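Local coordinates for hypothetical protein (Sus scrofa, PDB 3WOC) that is a prostate-derived, heparin-binding lectin of boar sperm with a beta-prism fold, probably recognising sulfated glycans and taking part in capacitation-related events, at residues G32-I40 with R78-L86; L62-I73 with T85-F96. All coordinates share one frame; numbering follows the deposited sequence.

Contact 1: G32-I40 with R78-L86; sequences GPVGLIKSI and RTFLQHVTL. With SO4 (sulfate ion), chain G.
Where I37 opens strand 37-40, its N donates to L81 O at 2.9 Å with an N-H...O angle of 164°, although the strand segments 37-40 and 81-86 run at 65° to each other with axes 6.8 Å apart; a single backbone bond at one end therefore joins two strands that are not sheet neighbours. The ethyl arm of I37 fills the angle between them: CG1 stands anti to the carbonyl carbon (chi1 -66°) and carries CD1 to L81 CD2 at 3.8 Å and to V84 CB at 4.0 Å. L81, CG anti to its backbone N, brings CD2 against I37 CD1, the two side chains crossing at a slant. One residue earlier, L36 CD2 approaches F80 CD2 obliquely at 4.0 Å, while T79 CG2 lies over one face of that ring. On its other flank L36 borders a sulfate, probably from the crystallisation liquor, with CG 3.4 Å from SO4 O2. The type I turn G32-G35 presents V34 N to SO4 O3 (3.2 Å), and K38, bent at its last two torsions, brings NZ to SO4 O4 at 3.0 Å. Such an anion site is consistent with heparin binding but does not prove it. K38 NZ also bonds Y125 O. Q82 and H83 face one residue of strand 70-77, a classic beta bulge within their own sheet. I127 of strand 127-135 packs on both I37 and L81, the three residues representing the three sheets of the prism, and V29 of strand 24-31 packs on I37.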
# COMPACT_ATOMS: atom_id res chain seq x y z
N GLY A 32 4.41 11.64 6.79
CA GLY A 32 4.66 12.65 7.82
C GLY A 32 5.95 13.41 7.58
O GLY A 32 6.78 12.99 6.77
N PRO A 33 6.12 14.56 8.27
CA PRO A 33 7.30 15.43 8.16
C PRO A 33 8.67 14.73 8.23
O PRO A 33 9.65 15.26 7.72
CB PRO A 33 7.15 16.40 9.34
CG PRO A 33 6.01 15.87 10.17
CD PRO A 33 5.15 15.11 9.23
N VAL A 34 8.73 13.55 8.86
CA VAL A 34 9.98 12.80 8.97
C VAL A 34 10.22 11.86 7.78
O VAL A 34 11.31 11.32 7.60
CB VAL A 34 10.11 12.04 10.32
CG1 VAL A 34 10.00 13.01 11.50
CG2 VAL A 34 9.07 10.93 10.43
N GLY A 35 9.18 11.68 6.96
CA GLY A 35 9.30 10.91 5.72
C GLY A 35 8.99 9.43 5.81
O GLY A 35 9.50 8.64 5.01
N LEU A 36 8.18 9.04 6.79
CA LEU A 36 7.72 7.65 6.87
C LEU A 36 6.26 7.54 6.46
O LEU A 36 5.50 8.51 6.55
CB LEU A 36 7.96 7.06 8.28
CG LEU A 36 7.26 7.60 9.52
CD1 LEU A 36 5.86 7.01 9.69
CD2 LEU A 36 8.09 7.29 10.75
N ILE A 37 5.87 6.36 6.01
CA ILE A 37 4.49 6.12 5.60
C ILE A 37 3.63 5.79 6.82
O ILE A 37 3.88 4.82 7.52
CB ILE A 37 4.39 5.04 4.48
CG1 ILE A 37 5.07 5.57 3.21
CG2 ILE A 37 2.93 4.65 4.22
CD1 ILE A 37 5.30 4.54 2.13
N LYS A 38 2.62 6.63 7.04
CA LYS A 38 1.79 6.57 8.24
C LYS A 38 0.56 5.70 8.05
O LYS A 38 0.15 4.99 8.97
CB LYS A 38 1.37 7.98 8.66
CG LYS A 38 2.53 8.90 9.01
CD LYS A 38 2.04 10.25 9.54
CE LYS A 38 1.33 10.12 10.89
NZ LYS A 38 2.24 9.69 11.98
N SER A 39 -0.04 5.78 6.86
CA SER A 39 -1.24 5.02 6.53
C SER A 39 -1.41 4.94 5.01
O SER A 39 -0.82 5.73 4.27
CB SER A 39 -2.47 5.67 7.15
OG SER A 39 -2.63 7.01 6.73
N ILE A 40 -2.18 3.96 4.55
CA ILE A 40 -2.59 3.93 3.14
C ILE A 40 -4.10 3.85 2.96
O ILE A 40 -4.85 3.55 3.89
CB ILE A 40 -1.88 2.82 2.29
CG1 ILE A 40 -2.48 1.42 2.54
CG2 ILE A 40 -0.35 2.89 2.41
CD1 ILE A 40 -1.72 0.56 3.52
N ARG A 78 12.77 0.81 7.76
CA ARG A 78 13.62 0.62 8.93
C ARG A 78 12.75 -0.07 9.98
O ARG A 78 12.35 -1.21 9.78
CB ARG A 78 14.21 1.96 9.41
CG ARG A 78 15.02 2.70 8.33
CD ARG A 78 15.79 3.88 8.89
NE ARG A 78 16.92 3.43 9.70
CZ ARG A 78 17.71 4.23 10.41
NH1 ARG A 78 17.50 5.54 10.45
NH2 ARG A 78 18.71 3.70 11.11
N THR A 79 12.45 0.62 11.09
CA THR A 79 11.41 0.16 12.00
C THR A 79 10.05 0.31 11.32
O THR A 79 9.18 -0.57 11.42
CB THR A 79 11.41 0.96 13.33
OG1 THR A 79 12.64 0.75 14.02
CG2 THR A 79 10.26 0.54 14.23
N PHE A 80 9.88 1.42 10.61
CA PHE A 80 8.64 1.73 9.90
C PHE A 80 8.87 1.68 8.40
O PHE A 80 10.00 1.84 7.93
CB PHE A 80 8.13 3.12 10.30
CG PHE A 80 7.90 3.30 11.77
CD1 PHE A 80 6.69 2.92 12.34
CD2 PHE A 80 8.88 3.86 12.58
CE1 PHE A 80 6.47 3.07 13.71
CE2 PHE A 80 8.67 4.01 13.95
CZ PHE A 80 7.46 3.62 14.51
N LEU A 81 7.79 1.44 7.66
CA LEU A 81 7.82 1.56 6.21
C LEU A 81 8.19 2.99 5.84
O LEU A 81 7.50 3.94 6.23
CB LEU A 81 6.45 1.18 5.62
CG LEU A 81 6.27 1.28 4.10
CD1 LEU A 81 7.11 0.25 3.36
CD2 LEU A 81 4.80 1.14 3.75
N GLN A 82 9.29 3.13 5.10
CA GLN A 82 9.85 4.43 4.74
C GLN A 82 9.37 4.90 3.37
O GLN A 82 8.86 6.01 3.22
CB GLN A 82 11.38 4.39 4.73
CG GLN A 82 12.04 4.30 6.10
CD GLN A 82 11.98 5.60 6.88
OE1 GLN A 82 11.69 6.67 6.34
NE2 GLN A 82 12.26 5.51 8.17
N HIS A 83 9.55 4.04 2.37
CA HIS A 83 9.38 4.42 0.98
C HIS A 83 8.67 3.33 0.20
O HIS A 83 8.90 2.14 0.41
CB HIS A 83 10.76 4.71 0.37
CG HIS A 83 10.73 4.96 -1.11
ND1 HIS A 83 10.43 6.19 -1.65
CD2 HIS A 83 10.98 4.14 -2.16
CE1 HIS A 83 10.49 6.11 -2.97
NE2 HIS A 83 10.82 4.88 -3.30
N VAL A 84 7.79 3.75 -0.71
CA VAL A 84 7.17 2.87 -1.68
C VAL A 84 7.15 3.55 -3.05
O VAL A 84 6.75 4.71 -3.17
CB VAL A 84 5.75 2.42 -1.22
CG1 VAL A 84 4.74 2.45 -2.34
CG2 VAL A 84 5.82 1.03 -0.60
N THR A 85 7.64 2.85 -4.07
CA THR A 85 7.42 3.25 -5.46
C THR A 85 6.65 2.16 -6.22
O THR A 85 7.11 1.03 -6.34
CB THR A 85 8.71 3.67 -6.23
OG1 THR A 85 8.51 3.50 -7.64
CG2 THR A 85 9.88 2.84 -5.82
N LEU A 86 5.47 2.55 -6.70
CA LEU A 86 4.58 1.65 -7.42
C LEU A 86 4.82 1.80 -8.91
O LEU A 86 4.87 2.91 -9.43
CB LEU A 86 3.13 2.01 -7.11
CG LEU A 86 2.76 2.30 -5.65
CD1 LEU A 86 1.55 3.20 -5.62
CD2 LEU A 86 2.50 1.02 -4.87
S SO4 G . 5.60 11.54 11.45
O1 SO4 G . 6.14 11.18 12.75
O2 SO4 G . 5.68 10.39 10.55
O3 SO4 G . 6.37 12.64 10.87
O4 SO4 G . 4.20 11.95 11.60

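Contact 2: L62-I73 with T85-F96; sequences LILHPGEHIISI and TLITNQGRSASF
The guanidinium of R92 has H65 NE2 over one face, 3.4 Å above its plane and displaced from the centre of the group, while the E68 carboxylate meets its edge. There R92 NH1 sits 2.8 Å from both E68 OE1 and OE2; the salt bridge's hydrogen bond goes to the syn lone pair of OE2, only 4° out of the guanidinium plane. The H65 ring lies 34° from the guanidinium plane and has Q90 NE2 at its own edge. E68, extended with CG anti to its backbone N (chi1 -177°), takes two further bonds: T88 OG1 donates to OE2 at 3.2 Å on the anti side, tilted out of the carboxylate plane, and H65 N to OE1. Three donors thus fix the carboxylate between the turns H65-E68 and T88-G91.

Beyond this polar end, I71 N to I87 O and I87 N to S72 O, each 3.0 Å, pair the strands; I71 and S72 both face I87, a classic beta bulge. On the apolar side L62 CD1 touches A94 CB at 3.7 Å, L62 CB meets the F96 ring edge in plane at CZ, and L86 spreads its methyls, CD1 to L62 CD2 at 3.9 Å and CD2 to I73 CG1 at 3.7 Å. Within the prism, strand 70-77 lies between strands 81-88 and 102-106, while strand 58-63 brings L62 from the adjoining sheet; I27 of strand 24-31 packs on L62 and L86, and L115 of strand 114-122 on I70 and I73.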
# COMPACT_ATOMS: atom_id res chain seq x y z
N LEU A 62 -1.52 8.38 -6.28
CA LEU A 62 -1.35 7.95 -7.66
C LEU A 62 -2.72 7.55 -8.16
O LEU A 62 -3.33 6.62 -7.64
CB LEU A 62 -0.36 6.78 -7.77
CG LEU A 62 -0.27 6.06 -9.13
CD1 LEU A 62 0.32 6.96 -10.22
CD2 LEU A 62 0.53 4.77 -9.01
N ILE A 63 -3.21 8.27 -9.16
CA ILE A 63 -4.50 7.95 -9.77
C ILE A 63 -4.26 7.19 -11.07
O ILE A 63 -3.61 7.69 -11.99
CB ILE A 63 -5.38 9.21 -9.99
CG1 ILE A 63 -5.57 9.99 -8.67
CG2 ILE A 63 -6.73 8.83 -10.60
CD1 ILE A 63 -6.16 9.19 -7.51
N LEU A 64 -4.77 5.96 -11.11
CA LEU A 64 -4.57 5.08 -12.25
C LEU A 64 -5.51 5.42 -13.40
O LEU A 64 -6.70 5.67 -13.20
CB LEU A 64 -4.75 3.62 -11.82
CG LEU A 64 -3.54 2.76 -11.40
CD1 LEU A 64 -2.29 3.56 -11.08
CD2 LEU A 64 -3.91 1.85 -10.24
N HIS A 65 -4.95 5.44 -14.61
CA HIS A 65 -5.73 5.57 -15.84
C HIS A 65 -6.62 4.34 -16.00
O HIS A 65 -6.29 3.27 -15.48
CB HIS A 65 -4.82 5.72 -17.06
CG HIS A 65 -3.84 6.85 -16.97
ND1 HIS A 65 -4.20 8.12 -16.59
CD2 HIS A 65 -2.52 6.90 -17.25
CE1 HIS A 65 -3.14 8.90 -16.61
NE2 HIS A 65 -2.10 8.19 -17.02
N PRO A 66 -7.76 4.47 -16.72
CA PRO A 66 -8.57 3.28 -16.98
C PRO A 66 -7.75 2.25 -17.76
O PRO A 66 -7.11 2.59 -18.76
CB PRO A 66 -9.72 3.82 -17.83
CG PRO A 66 -9.78 5.28 -17.52
CD PRO A 66 -8.37 5.69 -17.29
N GLY A 67 -7.75 1.01 -17.27
CA GLY A 67 -6.95 -0.07 -17.87
C GLY A 67 -5.51 -0.13 -17.36
O GLY A 67 -4.73 -0.98 -17.79
N GLU A 68 -5.16 0.78 -16.45
CA GLU A 68 -3.83 0.84 -15.85
C GLU A 68 -3.83 0.16 -14.48
O GLU A 68 -4.74 0.37 -13.67
CB GLU A 68 -3.36 2.29 -15.74
CG GLU A 68 -1.95 2.47 -15.18
CD GLU A 68 -1.56 3.92 -15.01
OE1 GLU A 68 -2.43 4.75 -14.65
OE2 GLU A 68 -0.38 4.25 -15.22
N HIS A 69 -2.80 -0.64 -14.23
CA HIS A 69 -2.70 -1.45 -13.01
C HIS A 69 -1.32 -1.36 -12.38
O HIS A 69 -0.34 -1.07 -13.07
CB HIS A 69 -2.98 -2.92 -13.34
CG HIS A 69 -4.31 -3.16 -13.99
ND1 HIS A 69 -5.51 -3.03 -13.32
CD2 HIS A 69 -4.62 -3.56 -15.25
CE1 HIS A 69 -6.50 -3.32 -14.14
NE2 HIS A 69 -5.99 -3.65 -15.31
N ILE A 70 -1.24 -1.62 -11.07
CA ILE A 70 0.04 -1.79 -10.38
C ILE A 70 0.52 -3.21 -10.63
O ILE A 70 -0.21 -4.17 -10.37
CB ILE A 70 -0.08 -1.57 -8.83
CG1 ILE A 70 -0.86 -0.29 -8.47
CG2 ILE A 70 1.30 -1.64 -8.15
CD1 ILE A 70 -0.15 1.02 -8.76
N ILE A 71 1.75 -3.36 -11.14
CA ILE A 71 2.29 -4.70 -11.41
C ILE A 71 3.53 -5.07 -10.58
O ILE A 71 3.88 -6.24 -10.47
CB ILE A 71 2.50 -4.97 -12.93
CG1 ILE A 71 3.32 -3.87 -13.60
CG2 ILE A 71 1.16 -5.15 -13.64
CD1 ILE A 71 4.81 -4.16 -13.67
N SER A 72 4.20 -4.07 -10.00
CA SER A 72 5.31 -4.32 -9.06
C SER A 72 5.52 -3.18 -8.07
O SER A 72 5.11 -2.05 -8.31
CB SER A 72 6.61 -4.66 -9.80
OG SER A 72 7.14 -3.53 -10.48
N ILE A 73 6.15 -3.50 -6.94
CA ILE A 73 6.36 -2.52 -5.87
C ILE A 73 7.76 -2.62 -5.26
O ILE A 73 8.12 -3.63 -4.66
CB ILE A 73 5.27 -2.63 -4.76
CG1 ILE A 73 3.88 -2.36 -5.36
CG2 ILE A 73 5.56 -1.66 -3.61
CD1 ILE A 73 2.73 -2.85 -4.54
N THR A 85 7.64 2.85 -4.07
CA THR A 85 7.42 3.25 -5.46
C THR A 85 6.65 2.16 -6.22
O THR A 85 7.11 1.03 -6.34
CB THR A 85 8.71 3.67 -6.23
OG1 THR A 85 8.51 3.50 -7.64
CG2 THR A 85 9.88 2.84 -5.82
N LEU A 86 5.47 2.55 -6.70
CA LEU A 86 4.58 1.65 -7.42
C LEU A 86 4.82 1.80 -8.91
O LEU A 86 4.87 2.91 -9.43
CB LEU A 86 3.13 2.01 -7.11
CG LEU A 86 2.76 2.30 -5.65
CD1 LEU A 86 1.55 3.20 -5.62
CD2 LEU A 86 2.50 1.02 -4.87
N ILE A 87 4.96 0.67 -9.61
CA ILE A 87 5.19 0.71 -11.05
C ILE A 87 3.98 0.11 -11.79
O ILE A 87 3.42 -0.91 -11.38
CB ILE A 87 6.58 0.10 -11.46
CG1 ILE A 87 6.46 -1.13 -12.37
CG2 ILE A 87 7.48 -0.16 -10.24
CD1 ILE A 87 6.72 -0.82 -13.83
N THR A 88 3.57 0.77 -12.88
CA THR A 88 2.38 0.36 -13.63
C THR A 88 2.73 -0.43 -14.89
O THR A 88 3.85 -0.36 -15.39
CB THR A 88 1.48 1.56 -14.02
OG1 THR A 88 2.15 2.38 -14.99
CG2 THR A 88 1.10 2.40 -12.80
N ASN A 89 1.73 -1.15 -15.41
CA ASN A 89 1.82 -1.84 -16.70
C ASN A 89 1.91 -0.89 -17.90
O ASN A 89 2.11 -1.33 -19.04
CB ASN A 89 0.65 -2.83 -16.87
CG ASN A 89 -0.72 -2.15 -16.94
OD1 ASN A 89 -1.68 -2.74 -17.42
ND2 ASN A 89 -0.81 -0.91 -16.47
N GLN A 90 1.74 0.40 -17.62
CA GLN A 90 1.85 1.46 -18.63
C GLN A 90 3.15 2.27 -18.51
O GLN A 90 3.26 3.36 -19.09
CB GLN A 90 0.63 2.38 -18.57
CG GLN A 90 -0.66 1.75 -19.10
CD GLN A 90 -1.80 2.74 -19.24
OE1 GLN A 90 -2.96 2.35 -19.37
NE2 GLN A 90 -1.48 4.04 -19.22
N GLY A 91 4.12 1.75 -17.76
CA GLY A 91 5.45 2.36 -17.66
C GLY A 91 5.61 3.51 -16.68
O GLY A 91 6.68 4.10 -16.58
N ARG A 92 4.53 3.83 -15.96
CA ARG A 92 4.55 4.92 -14.98
C ARG A 92 5.00 4.42 -13.61
O ARG A 92 4.81 3.26 -13.26
CB ARG A 92 3.17 5.59 -14.89
CG ARG A 92 2.81 6.41 -16.12
CD ARG A 92 1.34 6.81 -16.15
NE ARG A 92 1.01 7.91 -15.25
CZ ARG A 92 0.10 7.85 -14.28
NH1 ARG A 92 -0.60 6.74 -14.07
NH2 ARG A 92 -0.13 8.91 -13.52
N SER A 93 5.62 5.32 -12.84
CA SER A 93 5.99 5.03 -11.46
C SER A 93 5.65 6.21 -10.55
O SER A 93 5.68 7.36 -10.99
CB SER A 93 7.47 4.63 -11.34
OG SER A 93 8.32 5.75 -11.49
N ALA A 94 5.31 5.91 -9.30
CA ALA A 94 4.95 6.93 -8.33
C ALA A 94 5.63 6.67 -6.99
O ALA A 94 5.36 5.67 -6.33
CB ALA A 94 3.44 7.00 -8.17
N SER A 95 6.53 7.58 -6.61
CA SER A 95 7.32 7.44 -5.39
C SER A 95 6.69 8.16 -4.20
O SER A 95 6.29 9.32 -4.30
CB SER A 95 8.75 7.92 -5.61
OG SER A 95 9.47 7.03 -6.43
N PHE A 96 6.62 7.45 -3.07
CA PHE A 96 6.08 7.99 -1.83
C PHE A 96 7.08 7.73 -0.70
O PHE A 96 7.65 6.64 -0.63
CB PHE A 96 4.74 7.34 -1.48
CG PHE A 96 3.73 7.36 -2.60
CD1 PHE A 96 2.79 8.38 -2.68
CD2 PHE A 96 3.71 6.36 -3.56
CE1 PHE A 96 1.85 8.41 -3.71
CE2 PHE A 96 2.78 6.38 -4.60
CZ PHE A 96 1.84 7.41 -4.67

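Overall arrangement
Both contacts use strand 81-88 and share T85 and L86, with centres 18 Å apart. Contact 1 is buried and mostly apolar, joining two sheets through one backbone bond; apart from that bond, its clearest polar contacts are to the sulfate at its margin. Contact 2 is only partly buried: it combines bulged antiparallel pairing inside one sheet, packing of L62 from another, and a charged cluster among the turns, where several residues are exposed. Direct links run between them: V84 O lies 2.7 Å from F96 N, a probable hydrogen bond, and V84 CG2 packs on I73 CG2 at 4.0 Å.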